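Odorant Binding Protein from Varroa destructor, form P2<1> (Varroa destructor, PDB 7NZA) probably binds and carries small odorant molecules in a wide open internal cavity, serving the chemical sense of a parasitic mite. Local coordinates at residues L70-F84 with T116-Q130. Sequence-based numbering, arbitrary orientation.
Sequences LKAEGWFDDEGVYKF and TEKHDDYINQVQLYQ. With SO4 (sulfate ion), chain C.
V126 sets a methyl, CG2, over one face of the Y82 ring, a CH-pi contact 3.6 Å from the V126 CG2 atom to the ring centroid. V126 uses both methyls: CG1 meets the edge of the F76 ring, while CG2 also approaches L70 CD1 tip to tip, at 4.1 Å. One turn further on, Y129 offers a face to the edge of F84, F84 CE1 lying 3.7 Å from Y129 CG in an edge-to-face pair with planes at 87°. With CG anti to the backbone N (chi1 176°), Y82 extends past V126, and its CD2 sits over the centre of one face of the F84 ring; Y82, F84 and Y129 form an aromatic cluster. At the outer end, V81 CG2 lies over a face of the Y122 ring, a CH-pi contact 3.8 Å from its centroid.

Polar groups meet here through water: one molecule accepts from Y82 N and donates to Y122 O and Q125 OE1, each at 2.9 Å. Q125 is itself steadied by a nearly straight bond, Q125 NE2 to H119 O (167°). Behind V81, D77 OD1 accepts from E79 N, forming an Asx turn, and from V81 N on the opposite face of its carboxylate plane. Further out, Y82 OH bonds S7 N of the second subunit and Y129 OH bonds H108. An alanine in place of Y82 would probably leave V126 CG2 without its aromatic face and S7 of the second subunit without its hydroxyl mate. The contact illustrates a general division of labour: apolar and aromatic surfaces supply the adhesion, while one water links polar atoms of both segments.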
ATOM      1  N   LEU A  70       4.930 -11.783  11.291  1.00 14.71           N
ATOM      2  CA  LEU A  70       5.858 -11.611  12.428  1.00 15.75           C
ATOM      3  C   LEU A  70       6.393 -12.972  12.839  1.00 16.04           C
ATOM      4  O   LEU A  70       7.622 -13.060  13.092  1.00 16.91           O
ATOM      5  CB  LEU A  70       5.113 -10.968  13.590  1.00 17.69           C
ATOM      6  CG  LEU A  70       4.831  -9.463  13.460  1.00 19.87           C
ATOM      7  CD1 LEU A  70       3.723  -9.056  14.376  1.00 20.56           C
ATOM      8  CD2 LEU A  70       6.060  -8.685  13.858  1.00 21.75           C
ATOM      9  N   LYS A  71       5.569 -13.994  12.965  1.00 15.73           N
ATOM     10  CA  LYS A  71       6.026 -15.327  13.432  1.00 16.83           C
ATOM     11  C   LYS A  71       7.018 -15.872  12.397  1.00 16.46           C
ATOM     12  O   LYS A  71       8.086 -16.409  12.828  1.00 17.43           O
ATOM     13  CB  LYS A  71       4.861 -16.276  13.697  1.00 17.86           C
ATOM     14  CG  LYS A  71       5.191 -17.698  14.228  1.00 21.23           C
ATOM     15  CD  LYS A  71       5.327 -17.819  15.743  1.00 23.29           C
ATOM     16  CE  LYS A  71       6.029 -19.030  16.352  1.00 31.85           C
ATOM     17  NZ  LYS A  71       5.274 -20.308  16.229  1.00 36.62           N
ATOM     18  N   ALA A  72       6.723 -15.790  11.115  1.00 15.92           N
ATOM     19  CA  ALA A  72       7.544 -16.398  10.065  1.00 16.27           C
ATOM     20  C   ALA A  72       8.891 -15.738  10.086  1.00 17.05           C
ATOM     21  O   ALA A  72       9.870 -16.408   9.757  1.00 19.82           O
ATOM     22  CB  ALA A  72       6.874 -16.255   8.743  1.00 17.33           C
ATOM     23  N   GLU A  73       8.951 -14.467  10.396  1.00 16.53           N
ATOM     24  CA  GLU A  73      10.239 -13.766  10.385  1.00 17.54           C
ATOM     25  C   GLU A  73      10.896 -13.751  11.768  1.00 16.24           C
ATOM     26  O   GLU A  73      11.914 -12.995  11.927  1.00 17.42           O
ATOM     27  CB  GLU A  73      10.023 -12.346   9.878  1.00 18.33           C
ATOM     28  CG  GLU A  73       9.615 -12.264   8.401  1.00 22.97           C
ATOM     29  CD  GLU A  73      10.779 -12.270   7.437  1.00 31.21           C
ATOM     30  OE1 GLU A  73      10.830 -11.415   6.479  1.00 38.51           O
ATOM     31  OE2 GLU A  73      11.660 -13.094   7.652  1.00 38.65           O
ATOM     32  N   GLY A  74      10.456 -14.544  12.714  1.00 15.82           N
ATOM     33  CA  GLY A  74      11.265 -14.735  13.931  1.00 16.61           C
ATOM     34  C   GLY A  74      10.990 -13.756  15.042  1.00 16.32           C
ATOM     35  O   GLY A  74      11.880 -13.572  15.892  1.00 18.35           O
ATOM     36  N   TRP A  75       9.877 -13.044  15.027  1.00 16.46           N
ATOM     37  CA  TRP A  75       9.624 -11.945  16.003  1.00 16.08           C
ATOM     38  C   TRP A  75       9.054 -12.409  17.328  1.00 16.11           C
ATOM     39  O   TRP A  75       8.911 -11.520  18.190  1.00 17.36           O
ATOM     40  CB  TRP A  75       8.804 -10.825  15.368  1.00 15.21           C
ATOM     41  CG  TRP A  75       9.577 -10.068  14.366  1.00 15.55           C
ATOM     42  CD1 TRP A  75       9.671 -10.253  13.018  1.00 16.36           C
ATOM     43  CD2 TRP A  75      10.416  -8.961  14.690  1.00 15.62           C
ATOM     44  NE1 TRP A  75      10.487  -9.303  12.480  1.00 17.05           N
ATOM     45  CE2 TRP A  75      10.954  -8.497  13.486  1.00 16.18           C
ATOM     46  CE3 TRP A  75      10.760  -8.326  15.888  1.00 16.56           C
ATOM     47  CZ2 TRP A  75      11.858  -7.472  13.424  1.00 17.04           C
ATOM     48  CZ3 TRP A  75      11.622  -7.271  15.815  1.00 16.72           C
ATOM     49  CH2 TRP A  75      12.159  -6.842  14.608  1.00 17.36           C
ATOM     50  N   PHE A  76       8.827 -13.655  17.591  1.00 17.50           N
ATOM     51  CA  PHE A  76       8.313 -14.156  18.887  1.00 18.28           C
ATOM     52  C   PHE A  76       9.313 -15.140  19.441  1.00 19.64           C
ATOM     53  O   PHE A  76       9.813 -16.017  18.728  1.00 21.53           O
ATOM     54  CB  PHE A  76       6.942 -14.768  18.741  1.00 18.82           C
ATOM     55  CG  PHE A  76       5.898 -13.788  18.312  1.00 19.01           C
ATOM     56  CD1 PHE A  76       5.283 -12.939  19.184  1.00 18.17           C
ATOM     57  CD2 PHE A  76       5.523 -13.742  16.977  1.00 22.13           C
ATOM     58  CE1 PHE A  76       4.302 -12.080  18.732  1.00 17.66           C
ATOM     59  CE2 PHE A  76       4.572 -12.856  16.531  1.00 22.16           C
ATOM     60  CZ  PHE A  76       3.891 -12.090  17.427  1.00 19.81           C
ATOM     61  N   ASP A  77       9.518 -15.060  20.757  1.00 20.44           N
ATOM     62  CA  ASP A  77      10.446 -16.000  21.423  1.00 21.48           C
ATOM     63  C   ASP A  77       9.754 -17.313  21.759  1.00 22.71           C
ATOM     64  O   ASP A  77       8.595 -17.490  21.413  1.00 23.87           O
ATOM     65  CB  ASP A  77      11.009 -15.300  22.631  1.00 21.52           C
ATOM     66  CG  ASP A  77      10.105 -15.090  23.814  1.00 21.72           C
ATOM     67  OD1 ASP A  77       9.025 -15.700  23.885  1.00 22.20           O
ATOM     68  OD2 ASP A  77      10.556 -14.372  24.717  1.00 25.88           O
ATOM     69  N   ASP A  78      10.515 -18.238  22.385  1.00 25.06           N
ATOM     70  CA  ASP A  78       9.976 -19.573  22.772  1.00 27.22           C
ATOM     71  C   ASP A  78       8.889 -19.512  23.844  1.00 29.41           C
ATOM     72  O   ASP A  78       8.271 -20.612  24.090  1.00 31.94           O
ATOM     73  CB  ASP A  78      11.114 -20.538  23.083  1.00 28.28           C
ATOM     74  CG  ASP A  78      11.866 -20.277  24.372  1.00 33.35           C
ATOM     75  OD1 ASP A  78      11.559 -19.294  25.096  1.00 35.36           O
ATOM     76  OD2 ASP A  78      12.808 -21.134  24.651  1.00 33.95           O
ATOM     77  N   GLU A  79       8.613 -18.372  24.460  1.00 29.70           N
ATOM     78  CA  GLU A  79       7.475 -18.202  25.411  1.00 29.43           C
ATOM     79  C   GLU A  79       6.297 -17.535  24.689  1.00 28.02           C
ATOM     80  O   GLU A  79       5.313 -17.283  25.360  1.00 32.64           O
ATOM     81  CB  GLU A  79       7.952 -17.447  26.671  1.00 30.57           C
ATOM     82  CG  GLU A  79       8.930 -18.254  27.528  1.00 32.68           C
ATOM     83  CD  GLU A  79       9.603 -17.508  28.665  1.00 35.66           C
ATOM     84  OE1 GLU A  79       9.452 -16.283  28.718  1.00 37.96           O
ATOM     85  OE2 GLU A  79      10.282 -18.168  29.495  1.00 42.95           O
ATOM     86  N   GLY A  80       6.409 -17.186  23.389  1.00 25.15           N
ATOM     87  CA  GLY A  80       5.384 -16.490  22.580  1.00 22.91           C
ATOM     88  C   GLY A  80       5.483 -14.944  22.704  1.00 20.62           C
ATOM     89  O   GLY A  80       4.553 -14.288  22.238  1.00 20.97           O
ATOM     90  N   VAL A  81       6.502 -14.449  23.362  1.00 20.94           N
ATOM     91  CA  VAL A  81       6.609 -12.984  23.641  1.00 19.52           C
ATOM     92  C   VAL A  81       7.273 -12.258  22.453  1.00 18.21           C
ATOM     93  O   VAL A  81       8.266 -12.748  21.914  1.00 18.20           O
ATOM     94  CB  VAL A  81       7.347 -12.681  24.949  1.00 20.51           C
ATOM     95  CG1 VAL A  81       7.247 -11.237  25.272  1.00 20.62           C
ATOM     96  CG2 VAL A  81       6.769 -13.513  26.106  1.00 22.77           C
ATOM     97  N   TYR A  82       6.718 -11.137  22.042  1.00 15.98           N
ATOM     98  CA  TYR A  82       7.348 -10.331  20.967  1.00 15.41           C
ATOM     99  C   TYR A  82       8.716  -9.908  21.381  1.00 15.14           C
ATOM    100  O   TYR A  82       8.954  -9.499  22.543  1.00 16.56           O
ATOM    101  CB  TYR A  82       6.475  -9.108  20.688  1.00 15.45           C
ATOM    102  CG  TYR A  82       7.069  -8.163  19.665  1.00 15.15           C
ATOM    103  CD1 TYR A  82       7.144  -8.450  18.313  1.00 14.47           C
ATOM    104  CD2 TYR A  82       7.486  -6.929  20.070  1.00 15.08           C
ATOM    105  CE1 TYR A  82       7.660  -7.529  17.405  1.00 14.97           C
ATOM    106  CE2 TYR A  82       7.994  -6.026  19.196  1.00 15.28           C
ATOM    107  CZ  TYR A  82       8.101  -6.297  17.879  1.00 15.10           C
ATOM    108  OH  TYR A  82       8.582  -5.344  17.024  1.00 15.15           O
ATOM    109  N   LYS A  83       9.651  -9.917  20.455  1.00 15.21           N
ATOM    110  CA  LYS A  83      11.066  -9.591  20.667  1.00 15.81           C
ATOM    111  C   LYS A  83      11.294  -8.090  20.619  1.00 15.95           C
ATOM    112  O   LYS A  83      11.875  -7.526  19.707  1.00 15.73           O
ATOM    113  CB  LYS A  83      11.965 -10.321  19.676  1.00 17.82           C
ATOM    114  CG  LYS A  83      12.002 -11.828  19.856  1.00 18.61           C
ATOM    115  CD  LYS A  83      12.924 -12.527  18.857  1.00 19.59           C
ATOM    116  CE  LYS A  83      12.854 -14.033  19.019  1.00 22.14           C
ATOM    117  NZ  LYS A  83      13.576 -14.694  17.912  1.00 25.28           N
ATOM    118  N   PHE A  84      10.866  -7.438  21.708  1.00 15.82           N
ATOM    119  CA  PHE A  84      11.045  -5.960  21.832  1.00 15.91           C
ATOM    120  C   PHE A  84      12.498  -5.564  21.687  1.00 14.80           C
ATOM    121  O   PHE A  84      12.815  -4.545  21.063  1.00 15.11           O
ATOM    122  CB  PHE A  84      10.495  -5.479  23.176  1.00 15.50           C
ATOM    123  CG  PHE A  84       9.004  -5.588  23.300  1.00 15.44           C
ATOM    124  CD1 PHE A  84       8.178  -4.595  22.766  1.00 15.28           C
ATOM    125  CD2 PHE A  84       8.412  -6.625  23.978  1.00 16.34           C
ATOM    126  CE1 PHE A  84       6.806  -4.656  22.891  1.00 16.30           C
ATOM    127  CE2 PHE A  84       7.046  -6.653  24.123  1.00 17.27           C
ATOM    128  CZ  PHE A  84       6.260  -5.693  23.560  1.00 16.24           C
ATOM    129  N   THR A 116       2.780  -3.567  27.426  1.00 16.60           N
ATOM    130  CA  THR A 116       2.882  -4.687  28.390  1.00 20.20           C
ATOM    131  C   THR A 116       2.030  -4.427  29.616  1.00 21.54           C
ATOM    132  O   THR A 116       1.566  -5.434  30.238  1.00 24.80           O
ATOM    133  CB  THR A 116       4.330  -5.056  28.680  1.00 22.31           C
ATOM    134  OG1 THR A 116       5.030  -3.972  29.220  1.00 24.49           O
ATOM    135  CG2 THR A 116       5.102  -5.405  27.450  1.00 24.78           C
ATOM    136  N   GLU A 117       1.840  -3.172  30.004  1.00 20.27           N
ATOM    137  CA  GLU A 117       0.923  -2.913  31.154  1.00 22.34           C
ATOM    138  C   GLU A 117      -0.536  -3.025  30.711  1.00 22.96           C
ATOM    139  O   GLU A 117      -1.356  -3.477  31.559  1.00 25.88           O
ATOM    140  CB  GLU A 117       1.229  -1.558  31.750  1.00 23.29           C
ATOM    141  CG  GLU A 117       2.595  -1.541  32.376  1.00 24.67           C
ATOM    142  CD  GLU A 117       2.860  -0.358  33.285  1.00 30.62           C
ATOM    143  OE1 GLU A 117       2.117   0.647  33.213  1.00 29.44           O
ATOM    144  OE2 GLU A 117       3.852  -0.431  34.020  1.00 34.09           O
ATOM    145  N   LYS A 118      -0.901  -2.728  29.466  1.00 22.05           N
ATOM    146  CA  LYS A 118      -2.313  -2.714  29.039  1.00 22.86           C
ATOM    147  C   LYS A 118      -2.738  -4.147  28.754  1.00 23.40           C
ATOM    148  O   LYS A 118      -3.941  -4.480  28.925  1.00 25.10           O
ATOM    149  CB  LYS A 118      -2.471  -1.850  27.787  1.00 26.04           C
ATOM    150  CG  LYS A 118      -3.842  -1.927  27.140  1.00 31.12           C
ATOM    151  CD  LYS A 118      -4.801  -1.028  27.794  1.00 34.08           C
ATOM    152  CE  LYS A 118      -6.047  -0.835  26.970  1.00 36.43           C
ATOM    153  NZ  LYS A 118      -7.174  -0.531  27.873  1.00 40.01           N
ATOM    154  N   HIS A 119      -1.884  -4.950  28.129  1.00 21.46           N
ATOM    155  CA  HIS A 119      -2.298  -6.262  27.608  1.00 21.51           C
ATOM    156  C   HIS A 119      -1.453  -7.384  28.193  1.00 23.24           C
ATOM    157  O   HIS A 119      -0.224  -7.260  28.215  1.00 23.13           O
ATOM    158  CB  HIS A 119      -2.172  -6.222  26.097  1.00 20.47           C
ATOM    159  CG  HIS A 119      -3.104  -5.271  25.417  1.00 20.93           C
ATOM    160  ND1 HIS A 119      -4.504  -5.371  25.493  1.00 22.03           N
ATOM    161  CD2 HIS A 119      -2.875  -4.200  24.642  1.00 21.93           C
ATOM    162  CE1 HIS A 119      -5.027  -4.434  24.748  1.00 24.09           C
ATOM    163  NE2 HIS A 119      -4.081  -3.690  24.239  1.00 25.37           N
ATOM    164  N   ASP A 120      -2.092  -8.468  28.589  1.00 22.72           N
ATOM    165  CA  ASP A 120      -1.415  -9.745  28.905  1.00 22.88           C
ATOM    166  C   ASP A 120      -1.331 -10.621  27.649  1.00 23.30           C
ATOM    167  O   ASP A 120      -0.428 -11.438  27.624  1.00 27.37           O
ATOM    168  CB  ASP A 120      -2.196 -10.462  30.021  1.00 26.26           C
ATOM    169  CG  ASP A 120      -2.099  -9.727  31.366  1.00 27.56           C
ATOM    170  OD1 ASP A 120      -1.114  -8.993  31.602  1.00 30.15           O
ATOM    171  OD2 ASP A 120      -3.010  -9.907  32.167  1.00 32.31           O
ATOM    172  N   ASP A 121      -2.193 -10.435  26.670  1.00 21.62           N
ATOM    173  CA  ASP A 121      -2.146 -11.188  25.408  1.00 21.84           C
ATOM    174  C   ASP A 121      -0.930 -10.708  24.599  1.00 19.71           C
ATOM    175  O   ASP A 121      -0.872  -9.520  24.292  1.00 19.78           O
ATOM    176  CB  ASP A 121      -3.464 -11.072  24.660  1.00 23.61           C
ATOM    177  CG  ASP A 121      -3.401 -11.923  23.436  1.00 27.42           C
ATOM    178  OD1 ASP A 121      -2.877 -11.430  22.476  1.00 24.58           O
ATOM    179  OD2 ASP A 121      -3.666 -13.151  23.500  1.00 31.37           O
ATOM    180  N   TYR A 122      -0.067 -11.620  24.213  1.00 20.44           N
ATOM    181  CA  TYR A 122       1.212 -11.289  23.552  1.00 20.18           C
ATOM    182  C   TYR A 122       0.972 -10.695  22.178  1.00 19.00           C
ATOM    183  O   TYR A 122       1.784  -9.877  21.713  1.00 18.37           O
ATOM    184  CB  TYR A 122       2.111 -12.512  23.469  1.00 20.48           C
ATOM    185  CG  TYR A 122       2.542 -13.007  24.830  1.00 23.24           C
ATOM    186  CD1 TYR A 122       2.942 -12.161  25.846  1.00 22.65           C
ATOM    187  CD2 TYR A 122       2.606 -14.368  25.059  1.00 26.47           C
ATOM    188  CE1 TYR A 122       3.270 -12.645  27.113  1.00 25.99           C
ATOM    189  CE2 TYR A 122       2.952 -14.872  26.300  1.00 27.60           C
ATOM    190  CZ  TYR A 122       3.364 -14.018  27.295  1.00 27.90           C
ATOM    191  OH  TYR A 122       3.725 -14.534  28.520  1.00 31.87           O
ATOM    192  N   ILE A 123      -0.116 -11.077  21.494  0.50 18.81           N
ATOM    193  CA  ILE A 123      -0.472 -10.492  20.182  0.50 18.57           C
ATOM    194  C   ILE A 123      -0.998  -9.070  20.380  0.50 17.95           C
ATOM    195  O   ILE A 123      -0.587  -8.148  19.686  0.50 17.44           O
ATOM    196  CB  ILE A 123      -1.407 -11.414  19.384  0.50 19.82           C
ATOM    197  CG1 ILE A 123      -0.632 -12.635  18.877  0.50 20.49           C
ATOM    198  CG2 ILE A 123      -2.098 -10.679  18.245  0.50 20.01           C
ATOM    199  CD1 ILE A 123      -1.568 -13.682  18.276  0.50 20.99           C
ATOM    200  N   ASN A 124      -1.868  -8.850  21.366  1.00 17.84           N
ATOM    201  CA  ASN A 124      -2.345  -7.491  21.650  1.00 18.38           C
ATOM    202  C   ASN A 124      -1.153  -6.605  22.013  1.00 16.64           C
ATOM    203  O   ASN A 124      -1.152  -5.463  21.644  1.00 16.51           O
ATOM    204  CB  ASN A 124      -3.401  -7.487  22.753  1.00 19.91           C
ATOM    205  CG  ASN A 124      -4.739  -8.044  22.343  1.00 23.30           C
ATOM    206  OD1 ASN A 124      -5.053  -8.222  21.155  1.00 24.79           O
ATOM    207  ND2 ASN A 124      -5.516  -8.447  23.349  1.00 26.93           N
ATOM    208  N   GLN A 125      -0.180  -7.135  22.751  1.00 16.50           N
ATOM    209  CA  GLN A 125       1.000  -6.327  23.121  1.00 15.83           C
ATOM    210  C   GLN A 125       1.706  -5.820  21.840  1.00 15.32           C
ATOM    211  O   GLN A 125       2.024  -4.645  21.725  1.00 15.53           O
ATOM    212  CB  GLN A 125       2.006  -7.097  23.932  1.00 17.23           C
ATOM    213  CG  GLN A 125       1.530  -7.392  25.339  1.00 17.63           C
ATOM    214  CD  GLN A 125       2.527  -8.206  26.107  1.00 18.00           C
ATOM    215  OE1 GLN A 125       3.556  -8.643  25.597  1.00 17.93           O
ATOM    216  NE2 GLN A 125       2.306  -8.375  27.403  1.00 19.57           N
ATOM    217  N   VAL A 126       1.973  -6.690  20.888  1.00 16.11           N
ATOM    218  CA  VAL A 126       2.741  -6.265  19.702  1.00 16.00           C
ATOM    219  C   VAL A 126       1.857  -5.335  18.878  1.00 15.44           C
ATOM    220  O   VAL A 126       2.348  -4.317  18.326  1.00 15.73           O
ATOM    221  CB  VAL A 126       3.350  -7.423  18.858  1.00 17.31           C
ATOM    222  CG1 VAL A 126       2.383  -8.446  18.375  1.00 18.47           C
ATOM    223  CG2 VAL A 126       4.191  -6.821  17.740  1.00 17.86           C
ATOM    224  N   GLN A 127       0.561  -5.578  18.817  1.00 16.36           N
ATOM    225  CA  GLN A 127      -0.338  -4.673  18.078  1.00 17.24           C
ATOM    226  C   GLN A 127      -0.285  -3.266  18.646  1.00 17.08           C
ATOM    227  O   GLN A 127      -0.152  -2.282  17.932  1.00 17.01           O
ATOM    228  CB  GLN A 127      -1.780  -5.227  18.095  1.00 19.05           C
ATOM    229  CG  GLN A 127      -1.937  -6.538  17.263  1.00 22.10           C
ATOM    230  CD  GLN A 127      -3.266  -7.221  17.463  1.00 24.45           C
ATOM    231  OE1 GLN A 127      -3.968  -6.949  18.444  1.00 28.45           O
ATOM    232  NE2 GLN A 127      -3.601  -8.155  16.575  1.00 27.71           N
ATOM    233  N   LEU A 128      -0.390  -3.145  19.970  0.50 16.25           N
ATOM    234  CA  LEU A 128      -0.367  -1.781  20.557  0.50 16.42           C
ATOM    235  C   LEU A 128       1.047  -1.191  20.422  0.50 15.25           C
ATOM    236  O   LEU A 128       1.142  -0.025  20.083  0.50 15.68           O
ATOM    237  CB  LEU A 128      -0.871  -1.782  22.000  0.50 17.21           C
ATOM    238  CG  LEU A 128      -0.868  -0.410  22.676  0.50 17.43           C
ATOM    239  CD1 LEU A 128      -1.684   0.622  21.905  0.50 18.71           C
ATOM    240  CD2 LEU A 128      -1.409  -0.520  24.104  0.50 17.94           C
ATOM    241  N   TYR A 129       2.104  -1.970  20.621  1.00 15.34           N
ATOM    242  CA  TYR A 129       3.476  -1.446  20.461  1.00 14.30           C
ATOM    243  C   TYR A 129       3.658  -0.894  19.046  1.00 13.53           C
ATOM    244  O   TYR A 129       4.167   0.219  18.882  1.00 13.73           O
ATOM    245  CB  TYR A 129       4.494  -2.554  20.700  1.00 15.26           C
ATOM    246  CG  TYR A 129       5.890  -2.175  20.326  1.00 14.40           C
ATOM    247  CD1 TYR A 129       6.664  -1.389  21.160  1.00 14.23           C
ATOM    248  CD2 TYR A 129       6.420  -2.533  19.094  1.00 14.50           C
ATOM    249  CE1 TYR A 129       7.938  -1.011  20.805  1.00 13.89           C
ATOM    250  CE2 TYR A 129       7.700  -2.177  18.705  1.00 14.26           C
ATOM    251  CZ  TYR A 129       8.466  -1.385  19.580  1.00 13.84           C
ATOM    252  OH  TYR A 129       9.683  -1.009  19.137  1.00 14.21           O
ATOM    253  N   GLN A 130       3.218  -1.628  18.022  1.00 14.01           N
ATOM    254  CA  GLN A 130       3.469  -1.186  16.625  1.00 14.42           C
ATOM    255  C   GLN A 130       2.658   0.072  16.367  1.00 14.17           C
ATOM    256  O   GLN A 130       3.139   1.030  15.704  1.00 14.75           O
ATOM    257  CB  GLN A 130       3.141  -2.266  15.649  1.00 14.89           C
ATOM    258  CG  GLN A 130       4.152  -3.373  15.642  1.00 15.90           C
ATOM    259  CD  GLN A 130       3.964  -4.368  14.542  1.00 16.02           C
ATOM    260  OE1 GLN A 130       2.845  -4.842  14.310  1.00 19.21           O
ATOM    261  NE2 GLN A 130       5.000  -4.715  13.801  1.00 16.82           N
TER
HETATM  262  S   SO4 C 201      -5.492  -8.407  27.125  1.00 25.86           S
HETATM  263  O1  SO4 C 201      -4.872  -8.648  28.402  1.00 28.23           O
HETATM  264  O2  SO4 C 201      -6.528  -9.367  26.828  1.00 28.80           O
HETATM  265  O3  SO4 C 201      -4.423  -8.511  26.117  1.00 27.24           O
HETATM  266  O4  SO4 C 201      -6.037  -7.115  27.042  1.00 27.30           O
HETATM  267  O   HOH W   1       4.333  -9.840  23.091  1.00 17.68           O